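Local atomic coordinates of ABC sugar (Ribose) transporter, periplasmic substrate-binding subunit (Rhodobacter sphaeroides, PDB entry 3L49), a protein that probably binds a sugar or related carbohydrate in the periplasm, as the substrate-binding subunit of an ABC transporter. Residues L21-A26 with I66-N71; T91-T96 with N102-N107; V256-R261 with P270-P275. One frame throughout, in Å; residues are numbered along the deposited sequence.

Contact 1: L21-A26 with I66-N71; sequences LKAYQA and IEQLGN
Gln68, at the end of strand 64-68, sends its side chain straight at Ala23 and Tyr24 of helix 18-33. Its CB already points toward the helix, and the side chain also touches Ala12 of the adjoining strand 7-12. With CG anti to the backbone N (chi1 172°) and the next torsion also extended (chi2 175°), the chain crosses the gap at nearly full length. CD is the first atom to reach the helix, 3.9 Å from Ala23 CB. Beyond it the amide forks, and the same methyl, Ala23 CB, lies 3.6 Å from Gln68 OE1 and 3.8 Å from NE2, so it rests against the whole amide group. A parallel sheet covered by helices in this way is the architecture of a periplasmic binding protein lobe, and here the helix following strand 7-12 faces the end of the neighbouring strand 64-68. The small methyl of Ala23 leaves room for the amide to lie against the helix. OE1 also comes within 3.7 Å of Tyr24 N, without a hydrogen bond. The bonds that hold the amide come from the same helix: Gln27 NE2 donates to OE1, and NE2 donates to the carbonyl of Asp20. With an acceptor and a donor both engaged, the buried amide is probably held in one orientation, and glutamine, offering both on an extended chain, fits the task. Of the Tyr24 side chain only CB comes near Gln68 OE1, at 4.3 Å, while the side chain packs on Ile10, Ala12 and Thr15.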
ATOM      1  N   LEU A  21      -2.826  -8.815   5.411  1.00 27.93           N
ATOM      2  CA  LEU A  21      -2.859 -10.002   6.250  1.00 29.90           C
ATOM      3  C   LEU A  21      -1.463 -10.374   6.738  1.00 32.42           C
ATOM      4  O   LEU A  21      -1.289 -10.690   7.915  1.00 40.36           O
ATOM      5  CB  LEU A  21      -3.527 -11.178   5.529  1.00 28.87           C
ATOM      6  CG  LEU A  21      -3.576 -12.497   6.321  1.00 36.73           C
ATOM      7  CD1 LEU A  21      -4.457 -12.365   7.552  1.00 34.23           C
ATOM      8  CD2 LEU A  21      -4.015 -13.680   5.453  1.00 25.07           C
ATOM      9  N   LYS A  22      -0.481 -10.312   5.837  1.00 29.26           N
ATOM     10  CA  LYS A  22       0.928 -10.553   6.186  1.00 31.80           C
ATOM     11  C   LYS A  22       1.481  -9.597   7.251  1.00 28.49           C
ATOM     12  O   LYS A  22       2.175 -10.039   8.163  1.00 14.86           O
ATOM     13  CB  LYS A  22       1.824 -10.519   4.941  1.00 35.82           C
ATOM     14  CG  LYS A  22       2.316 -11.878   4.445  1.00 45.42           C
ATOM     15  CD  LYS A  22       1.219 -12.720   3.800  1.00 66.10           C
ATOM     16  CE  LYS A  22       1.788 -13.677   2.755  1.00 70.31           C
ATOM     17  NZ  LYS A  22       2.286 -12.955   1.542  1.00 55.33           N
ATOM     18  N   ALA A  23       1.166  -8.305   7.134  1.00 21.49           N
ATOM     19  CA  ALA A  23       1.647  -7.304   8.083  1.00 20.74           C
ATOM     20  C   ALA A  23       1.010  -7.480   9.468  1.00 27.35           C
ATOM     21  O   ALA A  23       1.685  -7.387  10.504  1.00 22.95           O
ATOM     22  CB  ALA A  23       1.373  -5.908   7.543  1.00 23.29           C
ATOM     23  N   TYR A  24      -0.297  -7.743   9.457  1.00 32.73           N
ATOM     24  CA  TYR A  24      -1.120  -7.919  10.650  1.00 26.11           C
ATOM     25  C   TYR A  24      -0.689  -9.150  11.444  1.00 24.51           C
ATOM     26  O   TYR A  24      -0.538  -9.084  12.665  1.00 26.19           O
ATOM     27  CB  TYR A  24      -2.572  -8.045  10.207  1.00 30.59           C
ATOM     28  CG  TYR A  24      -3.628  -8.050  11.288  1.00 30.68           C
ATOM     29  CD1 TYR A  24      -4.234  -9.238  11.686  1.00 35.43           C
ATOM     30  CD2 TYR A  24      -4.058  -6.860  11.878  1.00 40.28           C
ATOM     31  CE1 TYR A  24      -5.226  -9.246  12.655  1.00 38.43           C
ATOM     32  CE2 TYR A  24      -5.049  -6.858  12.854  1.00 32.12           C
ATOM     33  CZ  TYR A  24      -5.627  -8.058  13.232  1.00 34.28           C
ATOM     34  OH  TYR A  24      -6.610  -8.080  14.187  1.00 50.14           O
ATOM     35  N   GLN A  25      -0.469 -10.252  10.733  1.00 24.54           N
ATOM     36  CA  GLN A  25      -0.054 -11.523  11.322  1.00 33.76           C
ATOM     37  C   GLN A  25       1.346 -11.433  11.917  1.00 37.42           C
ATOM     38  O   GLN A  25       1.618 -12.033  12.959  1.00 24.88           O
ATOM     39  CB  GLN A  25      -0.036 -12.599  10.246  1.00 40.78           C
ATOM     40  CG  GLN A  25      -0.703 -13.888  10.621  1.00 52.24           C
ATOM     41  CD  GLN A  25      -2.033 -14.053   9.922  1.00 64.71           C
ATOM     42  OE1 GLN A  25      -2.111 -14.637   8.837  1.00 55.60           O
ATOM     43  NE2 GLN A  25      -3.090 -13.522  10.529  1.00 79.90           N
ATOM     44  N   ALA A  26       2.225 -10.691  11.232  1.00 39.53           N
ATOM     45  CA  ALA A  26       3.623 -10.502  11.643  1.00 33.78           C
ATOM     46  C   ALA A  26       3.736  -9.726  12.951  1.00 32.00           C
ATOM     47  O   ALA A  26       4.601 -10.028  13.782  1.00 26.84           O
ATOM     48  CB  ALA A  26       4.403  -9.802  10.552  1.00 25.49           C
ATOM     49  N   ILE A  66      -0.328   0.050  17.883  1.00 28.99           N
ATOM     50  CA  ILE A  66       0.140   0.073  16.493  1.00 17.83           C
ATOM     51  C   ILE A  66      -1.027   0.218  15.531  1.00 19.49           C
ATOM     52  O   ILE A  66      -1.941  -0.596  15.512  1.00 19.68           O
ATOM     53  CB  ILE A  66       0.971  -1.166  16.085  1.00 22.46           C
ATOM     54  CG1 ILE A  66       1.982  -1.562  17.168  1.00 29.01           C
ATOM     55  CG2 ILE A  66       1.704  -0.874  14.786  1.00 28.76           C
ATOM     56  CD1 ILE A  66       2.786  -2.810  16.819  1.00 16.73           C
ATOM     57  N   GLU A  67      -0.997   1.272  14.731  1.00 27.13           N
ATOM     58  CA  GLU A  67      -2.058   1.516  13.773  1.00 18.08           C
ATOM     59  C   GLU A  67      -1.579   1.091  12.380  1.00 16.84           C
ATOM     60  O   GLU A  67      -0.480   1.438  11.970  1.00 16.94           O
ATOM     61  CB  GLU A  67      -2.445   3.000  13.812  1.00 28.20           C
ATOM     62  CG  GLU A  67      -3.837   3.329  13.284  1.00 31.81           C
ATOM     63  CD  GLU A  67      -3.948   3.206  11.776  1.00 48.13           C
ATOM     64  OE1 GLU A  67      -2.966   3.525  11.073  1.00 45.84           O
ATOM     65  OE2 GLU A  67      -5.015   2.770  11.301  1.00 60.10           O
ATOM     66  N   GLN A  68      -2.412   0.368  11.640  1.00 18.61           N
ATOM     67  CA  GLN A  68      -2.045  -0.055  10.285  1.00 23.08           C
ATOM     68  C   GLN A  68      -3.012   0.443   9.209  1.00 24.85           C
ATOM     69  O   GLN A  68      -4.195   0.113   9.229  1.00 26.22           O
ATOM     70  CB  GLN A  68      -1.920  -1.573  10.234  1.00 19.75           C
ATOM     71  CG  GLN A  68      -1.721  -2.152   8.856  1.00 18.84           C
ATOM     72  CD  GLN A  68      -1.481  -3.641   8.901  1.00 28.86           C
ATOM     73  OE1 GLN A  68      -0.797  -4.140   9.792  1.00 30.37           O
ATOM     74  NE2 GLN A  68      -2.048  -4.366   7.938  1.00 31.81           N
ATOM     75  N   LEU A  69      -2.484   1.246   8.285  1.00 35.72           N
ATOM     76  CA  LEU A  69      -3.209   1.768   7.105  1.00 32.48           C
ATOM     77  C   LEU A  69      -4.501   2.531   7.399  1.00 33.72           C
ATOM     78  O   LEU A  69      -4.756   2.926   8.531  1.00 33.21           O
ATOM     79  CB  LEU A  69      -3.437   0.667   6.061  1.00 28.15           C
ATOM     80  CG  LEU A  69      -2.181   0.263   5.288  1.00 41.07           C
ATOM     81  CD1 LEU A  69      -2.286  -1.169   4.813  1.00 23.94           C
ATOM     82  CD2 LEU A  69      -1.916   1.221   4.117  1.00 29.17           C
ATOM     83  N   GLY A  70      -5.310   2.747   6.365  1.00 38.24           N
ATOM     84  CA  GLY A  70      -6.550   3.489   6.523  1.00 42.34           C
ATOM     85  C   GLY A  70      -6.432   4.946   6.131  1.00 47.82           C
ATOM     86  O   GLY A  70      -5.348   5.424   5.784  1.00 46.84           O
ATOM     87  N   ASN A  71      -7.561   5.647   6.192  1.00 53.65           N
ATOM     88  CA  ASN A  71      -7.630   7.060   5.840  1.00 54.82           C
ATOM     89  C   ASN A  71      -7.200   7.944   6.993  1.00 51.46           C
ATOM     90  O   ASN A  71      -7.776   7.875   8.083  1.00 40.15           O
ATOM     91  CB  ASN A  71      -9.044   7.428   5.397  1.00 56.13           C
ATOM     92  CG  ASN A  71      -9.285   7.173   3.920  1.00 61.27           C
ATOM     93  OD1 ASN A  71      -9.975   7.951   3.269  1.00 74.15           O
ATOM     94  ND2 ASN A  71      -8.719   6.092   3.382  1.00 45.57           N
TER

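Contact 2: T91-T96 with N102-N107; sequences TVDTAT and NTTSNN
The carboxylate of Asp93 and the amide of Asn102 are the flat groups here, and hydroxyls meet both. Thr104 OG1 donates to Asp93 OD1 at 2.9 Å, arriving from above the carboxylate plane, 48° out of it. The same OD1 accepts a hydrogen bond from water 1, which in turn accepts one from Asn107 ND2. At the amide, Asn102 OD1 lies 2.7 Å from Thr91 OG1; the one hydroxyl proton could serve it or Thr94 O, which is 2.8 Å from Thr91 OG1. Thr91 carries OG1 between its backbone N and carbonyl carbon (chi1 55°), which lets it address both. The other end of the amide, Asn102 ND2, passes beside Ala95 and donates to water 2 at 2.9 Å; this water in turn donates to Asp93 O and Thr104 OG1. Small polar residues suit this place, where strand 89-92 ends and Thr91 and Asn102 reach the backbone of the turn that follows, directly or through water 2. The side chain of Asp93 comes within about 3 Å of an unidentified bound ligand, so the network probably borders the substrate site.

The two strands themselves run parallel. Thr103 bonds to the residues before and after its partner Val92: Thr103 N to Thr91 O, 2.9 Å, and Thr103 O to Asp93 N, 3.0 Å. Thr91 and Asn102 share one face of the sheet, Val92 and Thr103 the other, where helix 248-263 covers them. Strand 64-68 flanks 89-92, and strand 271-280 flanks 101-105. Helix 72-84 receives Thr94 and Thr96, while helix 138-152 touches Asp93 and Ala95.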
ATOM      1  N   THR A  91       3.003   3.409  13.942  1.00 25.11           N
ATOM      2  CA  THR A  91       2.236   3.062  12.750  1.00 29.81           C
ATOM      3  C   THR A  91       2.989   2.144  11.811  1.00 28.39           C
ATOM      4  O   THR A  91       4.222   2.139  11.787  1.00 27.83           O
ATOM      5  CB  THR A  91       1.803   4.301  11.936  1.00 26.66           C
ATOM      6  OG1 THR A  91       2.959   5.084  11.619  1.00 27.07           O
ATOM      7  CG2 THR A  91       0.784   5.155  12.698  1.00 21.85           C
ATOM      8  N   VAL A  92       2.236   1.351  11.053  1.00 28.71           N
ATOM      9  CA  VAL A  92       2.774   0.775   9.835  1.00 27.81           C
ATOM     10  C   VAL A  92       2.083   1.424   8.642  1.00 31.95           C
ATOM     11  O   VAL A  92       0.850   1.479   8.573  1.00 29.94           O
ATOM     12  CB  VAL A  92       2.854  -0.808   9.820  1.00 31.53           C
ATOM     13  CG1 VAL A  92       2.616  -1.397  11.198  1.00 32.84           C
ATOM     14  CG2 VAL A  92       1.955  -1.454   8.788  1.00 17.28           C
ATOM     15  N   ASP A  93       2.910   2.002   7.768  1.00 23.93           N
ATOM     16  CA  ASP A  93       2.504   2.759   6.569  1.00 25.87           C
ATOM     17  C   ASP A  93       1.846   4.121   6.796  1.00 31.36           C
ATOM     18  O   ASP A  93       1.961   5.009   5.947  1.00 39.18           O
ATOM     19  CB  ASP A  93       1.675   1.905   5.599  1.00 20.97           C
ATOM     20  CG  ASP A  93       2.536   1.002   4.738  1.00 35.80           C
ATOM     21  OD1 ASP A  93       3.750   0.872   5.006  1.00 45.57           O
ATOM     22  OD2 ASP A  93       1.998   0.423   3.774  1.00 43.91           O
ATOM     23  N   THR A  94       1.164   4.296   7.922  1.00 36.13           N
ATOM     24  CA  THR A  94       0.416   5.526   8.161  1.00 34.68           C
ATOM     25  C   THR A  94       1.355   6.644   8.612  1.00 35.72           C
ATOM     26  O   THR A  94       1.665   6.780   9.796  1.00 44.16           O
ATOM     27  CB  THR A  94      -0.745   5.304   9.161  1.00 34.95           C
ATOM     28  OG1 THR A  94      -1.482   4.137   8.777  1.00 38.04           O
ATOM     29  CG2 THR A  94      -1.700   6.511   9.183  1.00 34.83           C
ATOM     30  N   ALA A  95       1.822   7.432   7.651  1.00 35.34           N
ATOM     31  CA  ALA A  95       2.728   8.536   7.952  1.00 32.13           C
ATOM     32  C   ALA A  95       1.982   9.664   8.651  1.00 36.79           C
ATOM     33  O   ALA A  95       1.220  10.404   8.021  1.00 40.97           O
ATOM     34  CB  ALA A  95       3.404   9.037   6.685  1.00 35.22           C
ATOM     35  N   THR A  96       2.190   9.772   9.963  1.00 39.32           N
ATOM     36  CA  THR A  96       1.568  10.833  10.760  1.00 40.03           C
ATOM     37  C   THR A  96       2.500  11.370  11.852  1.00 34.98           C
ATOM     38  O   THR A  96       3.238  10.597  12.463  1.00 40.05           O
ATOM     39  CB  THR A  96       0.164  10.412  11.347  1.00 39.15           C
ATOM     40  OG1 THR A  96      -0.454  11.539  11.986  1.00 41.01           O
ATOM     41  CG2 THR A  96       0.258   9.230  12.344  1.00 13.25           C
ATOM     42  N   ASN A 102       7.077   5.410  12.352  1.00 17.21           N
ATOM     43  CA  ASN A 102       6.344   4.814  11.255  1.00 20.04           C
ATOM     44  C   ASN A 102       7.217   3.790  10.549  1.00 23.96           C
ATOM     45  O   ASN A 102       8.174   4.165   9.886  1.00 28.82           O
ATOM     46  CB  ASN A 102       5.905   5.893  10.261  1.00 23.23           C
ATOM     47  CG  ASN A 102       5.148   5.320   9.080  1.00 24.42           C
ATOM     48  OD1 ASN A 102       4.225   4.521   9.244  1.00 43.76           O
ATOM     49  ND2 ASN A 102       5.533   5.729   7.881  1.00 23.76           N
ATOM     50  N   THR A 103       6.900   2.505  10.705  1.00 26.54           N
ATOM     51  CA  THR A 103       7.590   1.450   9.964  1.00 17.70           C
ATOM     52  C   THR A 103       6.882   1.234   8.623  1.00 18.65           C
ATOM     53  O   THR A 103       5.665   1.152   8.576  1.00 19.52           O
ATOM     54  CB  THR A 103       7.691   0.136  10.780  1.00 25.49           C
ATOM     55  OG1 THR A 103       8.352   0.401  12.025  1.00 30.50           O
ATOM     56  CG2 THR A 103       8.491  -0.919  10.020  1.00 23.57           C
ATOM     57  N   THR A 104       7.653   1.151   7.541  1.00 22.73           N
ATOM     58  CA  THR A 104       7.110   1.238   6.182  1.00 27.47           C
ATOM     59  C   THR A 104       8.171   0.809   5.160  1.00 22.07           C
ATOM     60  O   THR A 104       9.135   0.159   5.523  1.00 26.07           O
ATOM     61  CB  THR A 104       6.586   2.688   5.897  1.00 28.13           C
ATOM     62  OG1 THR A 104       5.963   2.760   4.607  1.00 31.66           O
ATOM     63  CG2 THR A 104       7.713   3.732   6.015  1.00 25.32           C
ATOM     64  N   SER A 105       7.972   1.157   3.888  1.00 23.31           N
ATOM     65  CA  SER A 105       8.984   1.013   2.848  1.00 17.92           C
ATOM     66  C   SER A 105       9.355   2.392   2.333  1.00 24.83           C
ATOM     67  O   SER A 105       8.737   3.388   2.721  1.00 34.91           O
ATOM     68  CB  SER A 105       8.451   0.172   1.694  1.00 21.57           C
ATOM     69  OG  SER A 105       8.265  -1.170   2.089  1.00 30.29           O
ATOM     70  N   ASN A 106      10.360   2.458   1.461  1.00 20.25           N
ATOM     71  CA  ASN A 106      10.736   3.729   0.859  1.00 21.25           C
ATOM     72  C   ASN A 106       9.855   3.985  -0.346  1.00 24.72           C
ATOM     73  O   ASN A 106      10.184   3.618  -1.474  1.00 23.20           O
ATOM     74  CB  ASN A 106      12.216   3.763   0.481  1.00 21.81           C
ATOM     75  CG  ASN A 106      12.696   5.162   0.107  1.00 30.66           C
ATOM     76  OD1 ASN A 106      11.896   6.068  -0.142  1.00 30.79           O
ATOM     77  ND2 ASN A 106      14.013   5.343   0.065  1.00 27.92           N
ATOM     78  N   ASN A 107       8.741   4.652  -0.092  1.00 27.81           N
ATOM     79  CA  ASN A 107       7.706   4.830  -1.104  1.00 33.61           C
ATOM     80  C   ASN A 107       8.053   5.905  -2.108  1.00 30.37           C
ATOM     81  O   ASN A 107       7.462   5.970  -3.189  1.00 27.79           O
ATOM     82  CB  ASN A 107       6.353   5.058  -0.436  1.00 25.61           C
ATOM     83  CG  ASN A 107       5.806   3.782   0.149  1.00 20.77           C
ATOM     84  OD1 ASN A 107       5.385   2.896  -0.591  1.00 38.41           O
ATOM     85  ND2 ASN A 107       5.849   3.652   1.478  1.00 19.26           N
TER
HETATM   86  O   HOH W   1       4.844   0.759   2.445  1.00 23.92           O
HETATM   87  O   HOH W   2       4.844   5.293   5.149  1.00 34.24           O

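Contact 3: V256-R261 with P270-P275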
ATOM      1  N   VAL A 256       7.009  -3.789  15.702  1.00 26.32           N
ATOM      2  CA  VAL A 256       6.892  -4.307  17.066  1.00 23.33           C
ATOM      3  C   VAL A 256       8.200  -4.117  17.842  1.00 24.92           C
ATOM      4  O   VAL A 256       8.182  -3.845  19.045  1.00 29.30           O
ATOM      5  CB  VAL A 256       6.397  -5.785  17.081  1.00 21.73           C
ATOM      6  CG1 VAL A 256       6.343  -6.347  18.498  1.00 18.41           C
ATOM      7  CG2 VAL A 256       5.024  -5.874  16.459  1.00 16.05           C
ATOM      8  N   GLN A 257       9.340  -4.232  17.172  1.00 26.58           N
ATOM      9  CA  GLN A 257      10.585  -3.980  17.894  1.00 31.25           C
ATOM     10  C   GLN A 257      10.918  -2.503  18.041  1.00 24.29           C
ATOM     11  O   GLN A 257      11.721  -2.151  18.882  1.00 32.44           O
ATOM     12  CB  GLN A 257      11.772  -4.803  17.397  1.00 28.31           C
ATOM     13  CG  GLN A 257      11.683  -5.304  16.000  1.00 36.27           C
ATOM     14  CD  GLN A 257      12.256  -6.698  15.874  1.00 45.62           C
ATOM     15  OE1 GLN A 257      13.106  -6.947  15.028  1.00 50.10           O
ATOM     16  NE2 GLN A 257      11.797  -7.615  16.721  1.00 45.87           N
ATOM     17  N   ASN A 258      10.282  -1.648  17.250  1.00 31.19           N
ATOM     18  CA  ASN A 258      10.272  -0.222  17.552  1.00 25.22           C
ATOM     19  C   ASN A 258       9.480   0.060  18.826  1.00 28.40           C
ATOM     20  O   ASN A 258       9.906   0.861  19.659  1.00 25.14           O
ATOM     21  CB  ASN A 258       9.724   0.588  16.382  1.00 30.67           C
ATOM     22  CG  ASN A 258      10.762   0.819  15.306  1.00 36.36           C
ATOM     23  OD1 ASN A 258      11.934   1.068  15.603  1.00 38.63           O
ATOM     24  ND2 ASN A 258      10.342   0.732  14.049  1.00 16.37           N
ATOM     25  N   VAL A 259       8.339  -0.614  18.976  1.00 28.22           N
ATOM     26  CA  VAL A 259       7.569  -0.578  20.218  1.00 29.36           C
ATOM     27  C   VAL A 259       8.405  -1.100  21.394  1.00 28.09           C
ATOM     28  O   VAL A 259       8.546  -0.429  22.416  1.00 33.32           O
ATOM     29  CB  VAL A 259       6.263  -1.409  20.114  1.00 28.28           C
ATOM     30  CG1 VAL A 259       5.485  -1.348  21.415  1.00 37.57           C
ATOM     31  CG2 VAL A 259       5.394  -0.917  18.974  1.00 17.63           C
ATOM     32  N   ALA A 260       8.972  -2.289  21.224  1.00 33.26           N
ATOM     33  CA  ALA A 260       9.763  -2.941  22.265  1.00 31.23           C
ATOM     34  C   ALA A 260      11.012  -2.143  22.646  1.00 33.64           C
ATOM     35  O   ALA A 260      11.449  -2.193  23.791  1.00 27.34           O
ATOM     36  CB  ALA A 260      10.140  -4.344  21.827  1.00 26.13           C
ATOM     37  N   ARG A 261      11.566  -1.403  21.686  1.00 38.20           N
ATOM     38  CA  ARG A 261      12.747  -0.578  21.919  1.00 43.71           C
ATOM     39  C   ARG A 261      12.374   0.625  22.768  1.00 35.13           C
ATOM     40  O   ARG A 261      13.033   0.916  23.760  1.00 34.32           O
ATOM     41  CB  ARG A 261      13.354  -0.109  20.593  1.00 46.94           C
ATOM     42  CG  ARG A 261      14.861  -0.095  20.568  1.00 55.05           C
ATOM     43  CD  ARG A 261      15.415   0.515  19.285  1.00 52.00           C
ATOM     44  NE  ARG A 261      16.819   0.156  19.098  1.00 65.84           N
ATOM     45  CZ  ARG A 261      17.853   0.786  19.653  1.00 75.16           C
ATOM     46  NH1 ARG A 261      17.668   1.838  20.441  1.00 86.08           N
ATOM     47  NH2 ARG A 261      19.087   0.362  19.414  1.00 82.88           N
ATOM     48  N   PRO A 270      12.475   8.165  13.829  1.00 32.60           N
ATOM     49  CA  PRO A 270      11.122   8.566  13.406  1.00 32.92           C
ATOM     50  C   PRO A 270      10.480   7.660  12.343  1.00 34.79           C
ATOM     51  O   PRO A 270       9.258   7.658  12.209  1.00 35.07           O
ATOM     52  CB  PRO A 270      11.337   9.973  12.841  1.00 31.42           C
ATOM     53  CG  PRO A 270      12.780  10.019  12.479  1.00 30.60           C
ATOM     54  CD  PRO A 270      13.457   9.227  13.544  1.00 32.49           C
ATOM     55  N   PHE A 271      11.298   6.914  11.599  1.00 34.04           N
ATOM     56  CA  PHE A 271      10.811   5.926  10.630  1.00 32.25           C
ATOM     57  C   PHE A 271      11.770   4.746  10.482  1.00 27.34           C
ATOM     58  O   PHE A 271      12.949   4.838  10.822  1.00 32.43           O
ATOM     59  CB  PHE A 271      10.511   6.564   9.256  1.00 34.03           C
ATOM     60  CG  PHE A 271      11.692   7.266   8.628  1.00 42.36           C
ATOM     61  CD1 PHE A 271      11.931   8.613   8.882  1.00 29.42           C
ATOM     62  CD2 PHE A 271      12.562   6.581   7.778  1.00 44.23           C
ATOM     63  CE1 PHE A 271      13.016   9.265   8.310  1.00 35.94           C
ATOM     64  CE2 PHE A 271      13.658   7.227   7.207  1.00 35.53           C
ATOM     65  CZ  PHE A 271      13.880   8.570   7.472  1.00 35.46           C
ATOM     66  N   THR A 272      11.247   3.634   9.987  1.00 28.08           N
ATOM     67  CA  THR A 272      12.054   2.461   9.665  1.00 27.60           C
ATOM     68  C   THR A 272      11.581   1.935   8.314  1.00 24.85           C
ATOM     69  O   THR A 272      10.397   1.662   8.141  1.00 27.82           O
ATOM     70  CB  THR A 272      11.897   1.368  10.733  1.00 18.75           C
ATOM     71  OG1 THR A 272      12.086   1.952  12.025  1.00 35.39           O
ATOM     72  CG2 THR A 272      12.918   0.263  10.544  1.00 23.38           C
ATOM     73  N   PHE A 273      12.496   1.819   7.357  1.00 26.10           N
ATOM     74  CA  PHE A 273      12.187   1.202   6.071  1.00 30.05           C
ATOM     75  C   PHE A 273      12.550  -0.287   6.060  1.00 29.04           C
ATOM     76  O   PHE A 273      13.598  -0.676   6.568  1.00 24.47           O
ATOM     77  CB  PHE A 273      12.933   1.886   4.920  1.00 22.23           C
ATOM     78  CG  PHE A 273      12.538   3.314   4.684  1.00 26.50           C
ATOM     79  CD1 PHE A 273      13.469   4.218   4.184  1.00 15.17           C
ATOM     80  CD2 PHE A 273      11.251   3.763   4.955  1.00 15.63           C
ATOM     81  CE1 PHE A 273      13.120   5.547   3.947  1.00 34.41           C
ATOM     82  CE2 PHE A 273      10.895   5.088   4.728  1.00 34.07           C
ATOM     83  CZ  PHE A 273      11.829   5.982   4.220  1.00 25.15           C
ATOM     84  N   ALA A 274      11.673  -1.111   5.490  1.00 29.01           N
ATOM     85  CA  ALA A 274      12.047  -2.452   5.033  1.00 30.61           C
ATOM     86  C   ALA A 274      12.491  -2.290   3.580  1.00 27.84           C
ATOM     87  O   ALA A 274      12.128  -1.301   2.952  1.00 30.53           O
ATOM     88  CB  ALA A 274      10.873  -3.415   5.140  1.00 21.27           C
ATOM     89  N   PRO A 275      13.324  -3.218   3.062  1.00 32.01           N
ATOM     90  CA  PRO A 275      13.688  -3.147   1.645  1.00 26.22           C
ATOM     91  C   PRO A 275      12.544  -3.531   0.712  1.00 28.50           C
ATOM     92  O   PRO A 275      11.637  -4.267   1.100  1.00 29.31           O
ATOM     93  CB  PRO A 275      14.808  -4.187   1.513  1.00 23.60           C
ATOM     94  CG  PRO A 275      15.237  -4.495   2.913  1.00 38.88           C
ATOM     95  CD  PRO A 275      14.019  -4.327   3.741  1.00 29.71           C
TER
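Helix 248-263 lies against the sheet of its lobe, and the chain then returns as strand 271-280, which runs parallel to 101-105 and antiparallel to 240-245; one side chain from the helix and one from this strand meet between them. Asn258 and Thr272 approach from opposite directions. The amide nitrogen does the touching: Asn258 ND2 donates to Thr272 OG1 at 2.9 Å, with 155° at the hydrogen and the hydroxyl tilted 16° from the amide plane. Thr272 carries OG1 anti to its carbonyl carbon (chi1 -50°), which turns the oxygen toward the helix. The amide also donates to Thr103 OG1, which is also bonded to Asn101 OD1, and Asn101 ND2 gives a further bond to Thr272 OG1. Asparagine suits the place because its one amide nitrogen has two N-H groups, one for each threonine hydroxyl. Truncation to an alanine here would probably leave Thr272 and Thr103 without their helix donor and open a gap between helix and sheet. The place of strand 271-280 in the sheet is consistent with the connecting strands between the two lobes of type I periplasmic binding proteins.

How the contacts relate
From the N terminus the three contacts follow in series; none nests within or crosses another. Contact 1 closes the longest loop, in which helix 18-33, strand 37-42 and helix 47-60 precede the return to strand 64-68. After helix 72-84, contact 2 closes a short turn between neighbouring parallel strands. The chain then builds the other lobe before coming back through helix 248-263, and contact 3 closes the brief loop to strand 271-280. The sheet unites them: strand 64-68 pairs with 89-92 through Glu67 and Val92, and 101-105 pairs with 271-280 through Thr104. Ile66 of contact 1 also packs on Val256 and Val259 of contact 3.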